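Local coordinates for nitrate transport protein nrtA (Synechocystis sp., PDB 2G29) that binds nitrate as the solute-binding protein of the NrtABCD ABC transporter, which takes up nitrate and probably nitrite, at residues A[199-204]-A[221-226]; A[144-149]-A[172-177]; A[41-46]-A[277-282]; A[99-104]-A[346-351]; A[79-84]-A[106-111]. All blocks are in the same frame, centred on the assembly; numbering follows the deposited sequence.

Overall arrangement
The five contacts are spread over the two halves of the binding protein, each built on a five-stranded mixed sheet. Contacts 1 and 2 belong to the half with strands 126-130, 157-160 and 207-211; their centres are 19 Å apart. Contacts 3 and 5 lie in the other half, 28 Å apart centre to centre. Contact 4 ties helix 97-104 to the C-terminal region and touches contact 5, with centres 14 Å apart, and also contact 2, through Y347 and R172. Contact 3 is nearest the nitrate site: the side chain of T43 is about 7 Å from the nitrate-binding G211. In contact 2, W174 is about 10 Å from H167, side chain to side chain.

Contact 1: residues A[199-204]-A[221-226]; sequences NVKVNA and QGVGYQ
V223 meets V200 and K201 with its two methyls divided between them. CG2 turns to V200, where it lies 3.9 Å from CG1 of that residue, while CG1 turns to K201 and stands 3.9 Å from its CG. The first torsion of V223 (chi1 -62°) brings about this division, since it sets CG1 beside the backbone N and leaves CG2 between the N and the carbonyl carbon. Neither partner runs alongside V223; both side chains cross obliquely over it. V200 CG1 also comes 3.8 Å from the carbonyl O of V223, a packing approach and not a bond. The chains come close at this point, with the CA atoms of K201 and V223 6.1 Å apart. Two helix ends come together here. Helix 196-201 closes in a Schellman motif: N203, at positive phi, is its C-prime residue, A204 N donates to N199 O at 3.1 Å and N203 N donates to V200 O at 3.0 Å. N199 O is gripped twice, because V202 N reaches it from the opposite face of the carbonyl plane to A204 N. Helix 214-221 ends in the same way at G222, and V223 follows directly, before strand 225-229. Beyond V223 the aliphatic part of K201 continues past the Q221 amide, where CD and NE2 are 4.3 Å apart, without forming a hydrogen bond. Bends at chi3 and chi4 then carry NZ away from V223. V223 also packs on T218 of helix 214-221, and N132 ND2 binds the carbonyl of G222.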
# COMPACT_ATOMS: atom_id res chain seq x y z
N ASN A 199 -6.50 -7.14 17.48
CA ASN A 199 -6.10 -6.09 18.41
C ASN A 199 -7.22 -5.13 18.76
O ASN A 199 -7.37 -4.78 19.94
CB ASN A 199 -4.90 -5.32 17.85
CG ASN A 199 -3.59 -5.97 18.22
OD1 ASN A 199 -2.96 -5.58 19.20
ND2 ASN A 199 -3.19 -6.98 17.46
N VAL A 200 -8.05 -4.74 17.79
CA VAL A 200 -9.12 -3.81 18.15
C VAL A 200 -10.12 -4.52 19.07
O VAL A 200 -10.72 -3.91 19.95
CB VAL A 200 -9.80 -3.14 16.89
CG1 VAL A 200 -10.73 -4.11 16.18
CG2 VAL A 200 -10.53 -1.85 17.33
N LYS A 201 -10.22 -5.83 18.91
CA LYS A 201 -11.10 -6.62 19.77
C LYS A 201 -10.69 -6.55 21.22
O LYS A 201 -11.52 -6.75 22.12
CB LYS A 201 -11.14 -8.08 19.30
CG LYS A 201 -11.61 -8.26 17.87
CD LYS A 201 -11.57 -9.72 17.46
CE LYS A 201 -12.13 -10.62 18.55
NZ LYS A 201 -11.08 -11.00 19.54
N VAL A 202 -9.39 -6.39 21.49
CA VAL A 202 -8.94 -6.31 22.89
C VAL A 202 -8.58 -4.88 23.29
O VAL A 202 -7.82 -4.65 24.23
CB VAL A 202 -7.72 -7.24 23.17
CG1 VAL A 202 -8.18 -8.68 23.14
CG2 VAL A 202 -6.61 -7.01 22.15
N ASN A 203 -9.13 -3.91 22.55
CA ASN A 203 -8.92 -2.50 22.81
C ASN A 203 -7.46 -2.06 22.88
O ASN A 203 -7.07 -1.25 23.74
CB ASN A 203 -9.64 -2.09 24.12
CG ASN A 203 -9.96 -0.61 24.15
OD1 ASN A 203 -10.35 -0.04 23.12
ND2 ASN A 203 -9.83 0.02 25.32
N ALA A 204 -6.63 -2.57 21.98
CA ALA A 204 -5.23 -2.19 21.96
C ALA A 204 -5.04 -0.79 21.36
O ALA A 204 -3.96 -0.22 21.48
CB ALA A 204 -4.42 -3.22 21.16
N GLN A 221 -17.58 -8.28 11.51
CA GLN A 221 -17.50 -8.91 12.81
C GLN A 221 -18.11 -8.03 13.90
O GLN A 221 -18.27 -8.48 15.04
CB GLN A 221 -16.03 -9.28 13.14
CG GLN A 221 -15.54 -10.42 12.28
CD GLN A 221 -14.22 -11.03 12.71
OE1 GLN A 221 -13.62 -11.81 11.97
NE2 GLN A 221 -13.77 -10.71 13.91
N GLY A 222 -18.44 -6.79 13.55
CA GLY A 222 -19.03 -5.87 14.51
C GLY A 222 -18.11 -5.39 15.59
O GLY A 222 -18.56 -5.04 16.68
N VAL A 223 -16.81 -5.37 15.31
CA VAL A 223 -15.85 -4.97 16.34
C VAL A 223 -15.31 -3.57 16.15
O VAL A 223 -14.38 -3.15 16.84
CB VAL A 223 -14.67 -5.97 16.45
CG1 VAL A 223 -15.23 -7.34 16.85
CG2 VAL A 223 -13.92 -6.07 15.12
N GLY A 224 -15.94 -2.84 15.23
CA GLY A 224 -15.55 -1.46 14.98
C GLY A 224 -16.34 -0.96 13.78
O GLY A 224 -17.14 -1.71 13.23
N TYR A 225 -16.18 0.31 13.43
CA TYR A 225 -16.82 0.83 12.22
C TYR A 225 -15.78 1.60 11.40
O TYR A 225 -14.69 1.88 11.87
CB TYR A 225 -18.04 1.71 12.54
CG TYR A 225 -17.75 3.09 13.11
CD1 TYR A 225 -17.78 4.21 12.29
CD2 TYR A 225 -17.54 3.27 14.48
CE1 TYR A 225 -17.62 5.49 12.81
CE2 TYR A 225 -17.37 4.53 15.02
CZ TYR A 225 -17.42 5.64 14.19
OH TYR A 225 -17.30 6.92 14.70
N GLN A 226 -16.12 1.87 10.15
CA GLN A 226 -15.19 2.54 9.25
C GLN A 226 -15.50 4.00 9.08
O GLN A 226 -16.63 4.36 8.78
CB GLN A 226 -15.18 1.82 7.89
CG GLN A 226 -14.16 2.42 6.89
CD GLN A 226 -13.71 1.43 5.81
OE1 GLN A 226 -12.88 1.76 4.95
NE2 GLN A 226 -14.22 0.23 5.86

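Contact 2: residues A[144-149]-A[172-177]; sequences APLKEA and RYWLAA
L146 presses its CD1 methyl onto the far end of the W174 indole, 3.5 Å from CH2 of the six-membered ring. The same methyl is 4.0 Å from W174 CZ2 and 4.2 Å from W174 CZ3, so the touch is centred on CH2 and tapers along both bonds leading from it. The two side chains cross at about a right angle. The same methyl also meets L175, whose CD2 is 4.1 Å from L146 CD1; one methyl therefore packs on two successive residues of helix 166-177. W174 and L175 both reach L146 with the ends of their side chains, the CB atoms not being aimed at it. For W174 this follows from a first torsion that puts CG anti to the backbone N (chi1 169°), extending the indole away from its own helix axis toward helix 146-151. All three side chains are buried, and the contact between the segments is wholly apolar, with no hydrogen bond across it. The polar edge of the indole is satisfied elsewhere, since W174 NE1 donates to the carbonyl O of G140; the bond is made at the pyrrole N-H, while L146 touches the six-membered ring. Nearby, K147 takes its charged end in another direction, to a salt bridge with D185 and a hydrogen bond to G179 O. The whole arrangement rests on one edge of the sheet of this half: L146 packs on L130 of strand 126-130, W174 lies against I128 of that strand and against A227 and L228 of the outermost strand 225-229, and helix 166-177 carries the nitrate-binding H167 near its start.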
# COMPACT_ATOMS: atom_id res chain seq x y z
N ALA A 144 -11.97 15.86 13.49
CA ALA A 144 -12.01 16.78 14.64
C ALA A 144 -12.78 16.35 15.89
O ALA A 144 -12.33 16.60 17.01
CB ALA A 144 -12.48 18.17 14.18
N PRO A 145 -13.94 15.70 15.74
CA PRO A 145 -14.70 15.25 16.92
C PRO A 145 -13.92 14.30 17.83
O PRO A 145 -14.22 14.14 19.02
CB PRO A 145 -15.94 14.58 16.33
CG PRO A 145 -15.53 14.23 14.92
CD PRO A 145 -14.70 15.43 14.51
N LEU A 146 -12.90 13.65 17.27
CA LEU A 146 -12.10 12.74 18.08
C LEU A 146 -11.21 13.44 19.09
O LEU A 146 -10.74 12.82 20.04
CB LEU A 146 -11.22 11.86 17.17
CG LEU A 146 -11.99 10.92 16.26
CD1 LEU A 146 -10.95 10.22 15.35
CD2 LEU A 146 -12.79 9.88 17.05
N LYS A 147 -10.97 14.72 18.90
CA LYS A 147 -10.08 15.45 19.81
C LYS A 147 -10.56 15.37 21.28
O LYS A 147 -9.81 14.95 22.17
CB LYS A 147 -9.98 16.90 19.34
CG LYS A 147 -9.08 17.76 20.19
CD LYS A 147 -8.12 18.57 19.31
CE LYS A 147 -7.17 19.37 20.15
NZ LYS A 147 -5.77 18.92 19.95
N GLU A 148 -11.80 15.78 21.52
CA GLU A 148 -12.36 15.73 22.86
C GLU A 148 -12.54 14.29 23.34
O GLU A 148 -12.42 14.00 24.54
CB GLU A 148 -13.71 16.44 22.91
CG GLU A 148 -13.66 17.96 22.75
CD GLU A 148 -14.95 18.62 23.22
OE1 GLU A 148 -16.04 18.06 22.94
OE2 GLU A 148 -14.89 19.70 23.86
N ALA A 149 -12.84 13.37 22.42
CA ALA A 149 -13.05 11.98 22.83
C ALA A 149 -11.74 11.30 23.24
O ALA A 149 -11.71 10.54 24.22
CB ALA A 149 -13.72 11.19 21.68
N ARG A 172 -2.11 9.55 10.07
CA ARG A 172 -1.56 10.80 10.59
C ARG A 172 -2.11 11.98 9.81
O ARG A 172 -2.38 13.04 10.38
CB ARG A 172 -0.04 10.83 10.48
CG ARG A 172 0.66 9.93 11.48
CD ARG A 172 2.15 9.93 11.25
NE ARG A 172 2.81 9.15 12.30
CZ ARG A 172 3.64 9.66 13.21
NH1 ARG A 172 3.97 10.96 13.20
NH2 ARG A 172 4.08 8.88 14.19
N TYR A 173 -2.29 11.84 8.49
CA TYR A 173 -2.81 12.95 7.69
C TYR A 173 -4.24 13.29 8.11
O TYR A 173 -4.62 14.46 8.27
CB TYR A 173 -2.76 12.58 6.19
CG TYR A 173 -3.03 13.72 5.26
CD1 TYR A 173 -1.97 14.43 4.68
CD2 TYR A 173 -4.34 14.19 5.05
CE1 TYR A 173 -2.20 15.58 3.91
CE2 TYR A 173 -4.57 15.36 4.31
CZ TYR A 173 -3.51 16.04 3.75
OH TYR A 173 -3.65 17.25 3.06
N TRP A 174 -5.05 12.25 8.29
CA TRP A 174 -6.45 12.40 8.67
C TRP A 174 -6.56 13.03 10.05
O TRP A 174 -7.35 13.98 10.25
CB TRP A 174 -7.11 11.01 8.61
CG TRP A 174 -8.51 10.85 9.20
CD1 TRP A 174 -9.69 11.34 8.71
CD2 TRP A 174 -8.84 10.04 10.31
NE1 TRP A 174 -10.73 10.87 9.46
CE2 TRP A 174 -10.25 10.07 10.46
CE3 TRP A 174 -8.09 9.28 11.22
CZ2 TRP A 174 -10.91 9.37 11.47
CZ3 TRP A 174 -8.74 8.59 12.21
CH2 TRP A 174 -10.14 8.64 12.34
N LEU A 175 -5.77 12.55 11.01
CA LEU A 175 -5.85 13.07 12.38
C LEU A 175 -5.32 14.49 12.42
O LEU A 175 -5.91 15.34 13.09
CB LEU A 175 -5.10 12.17 13.38
CG LEU A 175 -5.84 10.84 13.64
CD1 LEU A 175 -4.92 9.82 14.31
CD2 LEU A 175 -7.06 11.10 14.53
N ALA A 176 -4.26 14.77 11.68
CA ALA A 176 -3.72 16.11 11.66
C ALA A 176 -4.68 17.10 11.01
O ALA A 176 -4.78 18.23 11.48
CB ALA A 176 -2.36 16.13 10.93
N ALA A 177 -5.38 16.71 9.95
CA ALA A 177 -6.35 17.62 9.31
C ALA A 177 -7.42 17.94 10.34
O ALA A 177 -8.02 19.03 10.32
CB ALA A 177 -6.98 16.95 8.08

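Contact 3: residues A[41-46]-A[277-282]; sequences ALTDAA and EEMCQI
M279 of helix 276-284 packs against T43 and A46 in the turn joining strand 36-39 to helix 46-53, a strand-to-helix connection of the periplasmic binding protein fold, close to the nitrate site. The turn is a 3-10 segment by its hydrogen bonds: A45 N donates to L42 O at 2.9 Å, and A46 N donates to T43 O at 2.9 Å. These bonds bring T43 and A46 onto the same face of the turn, where both meet the methionine. The polar links of the loop run to other parts of the chain. D44 OD2 makes a salt bridge with the nitrate-binding K240, and the backbone of T43 bonds that of E212, next to the nitrate-binding G211; A41 O accepts from W214 NE1. Between the two segments themselves contact is made by van der Waals packing alone, and all three touching residues are buried. M279 projects straight from its helix, with CG anti to the backbone N (chi1 -177°), and lays SD 3.8 Å from A46 CB. The M279 side chain crosses that of T43 at about a right angle, and the bend at chi3 (80°) leaves M279 CE 4.1 Å from T43 CG2.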
# COMPACT_ATOMS: atom_id res chain seq x y z
N ALA A 41 -1.01 -10.60 3.71
CA ALA A 41 -2.39 -11.01 3.38
C ALA A 41 -3.32 -9.81 3.30
O ALA A 41 -3.96 -9.43 4.29
CB ALA A 41 -2.90 -12.00 4.43
N LEU A 42 -3.35 -9.25 2.10
CA LEU A 42 -4.12 -8.05 1.74
C LEU A 42 -4.57 -8.18 0.29
O LEU A 42 -3.81 -8.67 -0.55
CB LEU A 42 -3.21 -6.83 1.84
CG LEU A 42 -2.71 -6.56 3.25
CD1 LEU A 42 -1.45 -5.73 3.19
CD2 LEU A 42 -3.79 -5.89 4.07
N THR A 43 -5.77 -7.68 -0.01
CA THR A 43 -6.30 -7.78 -1.36
C THR A 43 -5.35 -7.17 -2.39
O THR A 43 -5.28 -7.67 -3.52
CB THR A 43 -7.65 -7.11 -1.45
OG1 THR A 43 -8.45 -7.61 -0.37
CG2 THR A 43 -8.34 -7.49 -2.78
N ASP A 44 -4.62 -6.11 -2.03
CA ASP A 44 -3.72 -5.52 -3.01
C ASP A 44 -2.45 -6.33 -3.33
O ASP A 44 -1.61 -5.91 -4.13
CB ASP A 44 -3.39 -4.05 -2.67
CG ASP A 44 -2.96 -3.84 -1.24
OD1 ASP A 44 -2.29 -4.70 -0.66
OD2 ASP A 44 -3.26 -2.74 -0.74
N ALA A 45 -2.34 -7.52 -2.74
CA ALA A 45 -1.28 -8.46 -3.10
C ALA A 45 -1.80 -9.35 -4.24
O ALA A 45 -1.05 -10.14 -4.79
CB ALA A 45 -0.94 -9.35 -1.91
N ALA A 46 -3.09 -9.19 -4.59
CA ALA A 46 -3.69 -10.05 -5.62
C ALA A 46 -2.88 -10.25 -6.89
O ALA A 46 -2.74 -11.36 -7.36
CB ALA A 46 -5.09 -9.58 -6.00
N GLU A 277 -14.97 -12.03 -8.88
CA GLU A 277 -15.47 -13.16 -8.09
C GLU A 277 -14.38 -14.23 -7.97
O GLU A 277 -14.04 -14.70 -6.87
CB GLU A 277 -16.72 -13.72 -8.77
CG GLU A 277 -17.84 -12.70 -8.91
CD GLU A 277 -18.85 -13.03 -9.99
OE1 GLU A 277 -18.48 -13.05 -11.20
OE2 GLU A 277 -20.03 -13.26 -9.64
N GLU A 278 -13.84 -14.64 -9.11
CA GLU A 278 -12.80 -15.64 -9.12
C GLU A 278 -11.58 -15.18 -8.33
O GLU A 278 -11.01 -15.97 -7.57
CB GLU A 278 -12.42 -15.99 -10.56
CG GLU A 278 -11.55 -17.21 -10.61
CD GLU A 278 -11.03 -17.56 -12.01
OE1 GLU A 278 -11.53 -16.99 -13.00
OE2 GLU A 278 -10.13 -18.40 -12.08
N MET A 279 -11.19 -13.92 -8.48
CA MET A 279 -10.04 -13.41 -7.74
C MET A 279 -10.24 -13.60 -6.25
O MET A 279 -9.37 -14.10 -5.57
CB MET A 279 -9.86 -11.92 -8.04
CG MET A 279 -8.64 -11.32 -7.37
SD MET A 279 -8.48 -9.56 -7.64
CE MET A 279 -9.65 -8.95 -6.43
N CYS A 280 -11.40 -13.21 -5.76
CA CYS A 280 -11.68 -13.31 -4.35
C CYS A 280 -11.83 -14.75 -3.87
O CYS A 280 -11.50 -15.06 -2.71
CB CYS A 280 -12.91 -12.46 -4.01
SG CYS A 280 -12.54 -10.66 -4.19
N GLN A 281 -12.35 -15.64 -4.71
CA GLN A 281 -12.41 -17.06 -4.30
C GLN A 281 -10.99 -17.58 -4.08
O GLN A 281 -10.71 -18.31 -3.13
CB GLN A 281 -13.05 -17.93 -5.36
CG GLN A 281 -14.51 -17.66 -5.58
CD GLN A 281 -15.03 -18.53 -6.71
OE1 GLN A 281 -14.38 -18.67 -7.75
NE2 GLN A 281 -16.19 -19.14 -6.51
N ILE A 282 -10.08 -17.19 -4.98
CA ILE A 282 -8.69 -17.59 -4.88
C ILE A 282 -8.06 -17.00 -3.62
O ILE A 282 -7.47 -17.74 -2.84
CB ILE A 282 -7.91 -17.13 -6.13
CG1 ILE A 282 -8.37 -17.92 -7.37
CG2 ILE A 282 -6.41 -17.39 -5.95
CD1 ILE A 282 -7.83 -17.34 -8.71

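Contact 4: residues A[99-104]-A[346-351]; sequences PYLITM and GYLPAS
L101 and L348 bring the backbones to 8.5 Å between their CA atoms, where helix 97-104 faces an irregular segment that leaves helix 332-344 through a Schellman motif at G346. L348 points toward the helix and inserts its branched end between L101 and M104, one turn apart. Its CD2 does most of the touching: it is 3.9 Å from L101 CD2 and 3.9 Å from M104 SD. CD1 approaches the sulfur less closely, at 4.2 Å. M104 crosses L348 at about a right angle, and its chain, bent at chi3 (80°), curls the methyl back so that CE is also 3.9 Å from L348 CD2. No polar bond joins the segments. Within the helix, T103 OG1 donates to P99 O at 2.7 Å, and T103 N reaches that carbonyl from the opposite face of its plane; the same hydroxyl is bonded to M115 N. L348 packs further on L339 and L101 on N342, both in helix 332-344, while Y100 lies on helix 354-361. Helix 97-104 therefore touches helices 332-344 and 354-361 as well as strand 115-120, where P99 and I102 pack on M115.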
# COMPACT_ATOMS: atom_id res chain seq x y z
N PRO A 99 10.74 0.51 0.17
CA PRO A 99 11.98 0.33 -0.60
C PRO A 99 12.94 1.50 -0.37
O PRO A 99 14.17 1.32 -0.39
CB PRO A 99 11.48 0.24 -2.04
CG PRO A 99 10.18 -0.49 -1.86
CD PRO A 99 9.56 0.18 -0.64
N TYR A 100 12.39 2.70 -0.12
CA TYR A 100 13.21 3.88 0.14
C TYR A 100 13.85 3.80 1.53
O TYR A 100 15.05 4.03 1.67
CB TYR A 100 12.34 5.14 0.04
CG TYR A 100 12.03 5.46 -1.40
CD1 TYR A 100 10.82 5.07 -1.99
CD2 TYR A 100 12.99 6.08 -2.19
CE1 TYR A 100 10.59 5.30 -3.34
CE2 TYR A 100 12.79 6.30 -3.54
CZ TYR A 100 11.59 5.91 -4.11
OH TYR A 100 11.41 6.11 -5.45
N LEU A 101 13.06 3.49 2.54
CA LEU A 101 13.60 3.42 3.90
C LEU A 101 14.64 2.30 4.05
O LEU A 101 15.58 2.40 4.82
CB LEU A 101 12.46 3.24 4.89
CG LEU A 101 11.40 4.38 4.86
CD1 LEU A 101 10.17 3.92 5.59
CD2 LEU A 101 11.94 5.67 5.49
N ILE A 102 14.46 1.22 3.30
CA ILE A 102 15.40 0.11 3.35
C ILE A 102 16.69 0.46 2.55
O ILE A 102 17.81 0.15 2.99
CB ILE A 102 14.76 -1.18 2.80
CG1 ILE A 102 13.63 -1.61 3.75
CG2 ILE A 102 15.81 -2.28 2.68
CD1 ILE A 102 12.74 -2.75 3.18
N THR A 103 16.54 1.08 1.39
CA THR A 103 17.71 1.48 0.59
C THR A 103 18.53 2.50 1.37
O THR A 103 19.76 2.42 1.45
CB THR A 103 17.28 2.15 -0.73
OG1 THR A 103 16.63 1.18 -1.58
CG2 THR A 103 18.45 2.74 -1.43
N MET A 104 17.84 3.49 1.94
CA MET A 104 18.56 4.55 2.68
C MET A 104 19.15 3.99 3.95
O MET A 104 20.29 4.35 4.30
CB MET A 104 17.61 5.70 3.00
CG MET A 104 17.14 6.37 1.74
SD MET A 104 15.86 7.68 1.96
CE MET A 104 16.95 9.03 2.48
N GLY A 346 9.39 13.64 10.45
CA GLY A 346 10.72 13.42 11.01
C GLY A 346 11.32 12.05 10.81
O GLY A 346 12.33 11.72 11.46
N TYR A 347 10.73 11.23 9.95
CA TYR A 347 11.29 9.91 9.67
C TYR A 347 12.53 10.01 8.79
O TYR A 347 13.38 9.13 8.83
CB TYR A 347 10.26 9.01 8.98
CG TYR A 347 9.16 8.51 9.87
CD1 TYR A 347 7.84 8.89 9.66
CD2 TYR A 347 9.43 7.62 10.92
CE1 TYR A 347 6.80 8.39 10.48
CE2 TYR A 347 8.40 7.10 11.72
CZ TYR A 347 7.10 7.49 11.49
OH TYR A 347 6.10 6.94 12.27
N LEU A 348 12.62 11.07 7.99
CA LEU A 348 13.76 11.29 7.11
C LEU A 348 14.29 12.70 7.37
O LEU A 348 13.53 13.61 7.70
CB LEU A 348 13.40 11.16 5.63
CG LEU A 348 13.07 9.74 5.12
CD1 LEU A 348 12.73 9.86 3.64
CD2 LEU A 348 14.27 8.79 5.31
N PRO A 349 15.59 12.92 7.15
CA PRO A 349 16.16 14.26 7.37
C PRO A 349 15.50 15.31 6.48
O PRO A 349 15.23 15.05 5.30
CB PRO A 349 17.65 14.06 7.03
CG PRO A 349 17.90 12.60 7.20
CD PRO A 349 16.61 11.95 6.72
N ALA A 350 15.30 16.51 7.02
CA ALA A 350 14.71 17.59 6.25
C ALA A 350 15.62 17.93 5.08
O ALA A 350 16.83 17.71 5.11
CB ALA A 350 14.52 18.81 7.15
N SER A 351 15.07 18.47 4.01
CA SER A 351 15.96 18.77 2.89
C SER A 351 16.54 17.53 2.13
O SER A 351 17.04 17.72 1.01
CB SER A 351 17.12 19.69 3.36
OG SER A 351 16.66 20.86 4.06

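Contact 5: residues A[79-84]-A[106-111]; sequences NLVLGS and TVTDGK
The last turn of helix 73-82, which begins at the nitrate-binding W73, meets the loop between helix 97-104 and strand 115-120 through V81, against T108 and K111. V81 points at the loop and spreads its two methyls over it. CG2 lies 4.0 Å from T108 CG2, methyl to methyl, and CG1 lies 3.9 Å from K111 CB. Because V81 CG1 stands anti to the backbone N (chi1 169°), it extends out from the helix to the lysine, while CG2 stays beside the N and faces the threonine. K111 crosses V81 at about a right angle with its chain extended beyond CG, and a second carbon, CD, comes to 3.9 Å from V81 CG1; K111 thus touches V81 with its aliphatic stem, and the backbones approach to 7.1 Å between the CA atoms of V81 and K111. The loop owes its shape to an ST motif. T108 OG1 accepts from K111 N at 3.1 Å, with a somewhat bent N-H...O angle of 142°, across D109 and G110, both at positive phi. The hydroxyl is also bonded to G105 O, so two partners fix the rotation of T108 with CG2 turned to V81. Helix 73-82 gives way after L82 to G83, at positive phi, whose N still donates to N79 O at 3.0 Å. R77 of the same helix bonds the carbonyl of V107, and V81 packs further on T113.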
# COMPACT_ATOMS: atom_id res chain seq x y z
N ASN A 79 13.34 -10.08 5.87
CA ASN A 79 13.65 -11.02 4.80
C ASN A 79 14.25 -10.35 3.57
O ASN A 79 15.05 -10.97 2.87
CB ASN A 79 12.39 -11.83 4.46
CG ASN A 79 12.10 -12.89 5.52
OD1 ASN A 79 13.04 -13.50 6.02
ND2 ASN A 79 10.81 -13.10 5.87
N LEU A 80 13.91 -9.10 3.31
CA LEU A 80 14.51 -8.38 2.19
C LEU A 80 15.96 -8.02 2.53
O LEU A 80 16.82 -8.06 1.66
CB LEU A 80 13.71 -7.10 1.87
CG LEU A 80 12.41 -7.37 1.10
CD1 LEU A 80 11.55 -6.12 1.19
CD2 LEU A 80 12.69 -7.68 -0.36
N VAL A 81 16.23 -7.65 3.78
CA VAL A 81 17.61 -7.34 4.19
C VAL A 81 18.47 -8.62 4.06
O VAL A 81 19.61 -8.59 3.60
CB VAL A 81 17.65 -6.74 5.62
CG1 VAL A 81 19.08 -6.67 6.11
CG2 VAL A 81 17.07 -5.34 5.61
N LEU A 82 17.87 -9.76 4.40
CA LEU A 82 18.59 -11.01 4.25
C LEU A 82 18.89 -11.40 2.78
O LEU A 82 20.04 -11.80 2.46
CB LEU A 82 17.81 -12.17 4.86
CG LEU A 82 17.88 -12.41 6.35
CD1 LEU A 82 16.99 -13.62 6.60
CD2 LEU A 82 19.32 -12.63 6.84
N GLY A 83 17.88 -11.34 1.92
CA GLY A 83 18.03 -11.72 0.53
C GLY A 83 17.82 -13.22 0.44
O GLY A 83 17.96 -13.93 1.44
N SER A 84 17.51 -13.71 -0.75
CA SER A 84 17.28 -15.14 -0.89
C SER A 84 18.48 -16.03 -0.59
O SER A 84 18.31 -17.13 -0.07
CB SER A 84 16.72 -15.45 -2.28
OG SER A 84 17.67 -15.16 -3.28
N THR A 106 17.28 3.75 7.12
CA THR A 106 16.63 4.15 8.36
C THR A 106 15.93 3.05 9.14
O THR A 106 15.92 3.10 10.36
CB THR A 106 15.63 5.27 8.09
OG1 THR A 106 14.94 5.66 9.28
CG2 THR A 106 14.67 4.85 7.13
N VAL A 107 15.36 2.05 8.44
CA VAL A 107 14.64 0.98 9.11
C VAL A 107 15.41 -0.32 9.07
O VAL A 107 14.82 -1.40 9.16
CB VAL A 107 13.26 0.73 8.45
CG1 VAL A 107 12.38 1.96 8.59
CG2 VAL A 107 13.43 0.35 6.99
N THR A 108 16.73 -0.23 9.00
CA THR A 108 17.55 -1.43 8.93
C THR A 108 18.58 -1.62 10.02
O THR A 108 19.27 -2.64 10.03
CB THR A 108 18.37 -1.48 7.64
OG1 THR A 108 19.26 -0.35 7.60
CG2 THR A 108 17.46 -1.44 6.43
N ASP A 109 18.74 -0.64 10.89
CA ASP A 109 19.76 -0.84 11.93
C ASP A 109 21.13 -1.20 11.33
O ASP A 109 21.68 -2.30 11.54
CB ASP A 109 19.33 -1.93 12.92
CG ASP A 109 20.18 -1.93 14.18
OD1 ASP A 109 20.15 -2.94 14.90
OD2 ASP A 109 20.87 -0.92 14.46
N GLY A 110 21.66 -0.27 10.56
CA GLY A 110 22.97 -0.42 9.96
C GLY A 110 23.16 -1.32 8.76
O GLY A 110 24.29 -1.67 8.44
N LYS A 111 22.07 -1.68 8.09
CA LYS A 111 22.15 -2.55 6.93
C LYS A 111 21.37 -2.02 5.72
O LYS A 111 20.47 -2.68 5.22
CB LYS A 111 21.64 -3.95 7.29
CG LYS A 111 22.46 -4.63 8.41
CD LYS A 111 21.84 -5.96 8.83
CE LYS A 111 22.51 -6.53 10.10
NZ LYS A 111 21.66 -7.57 10.78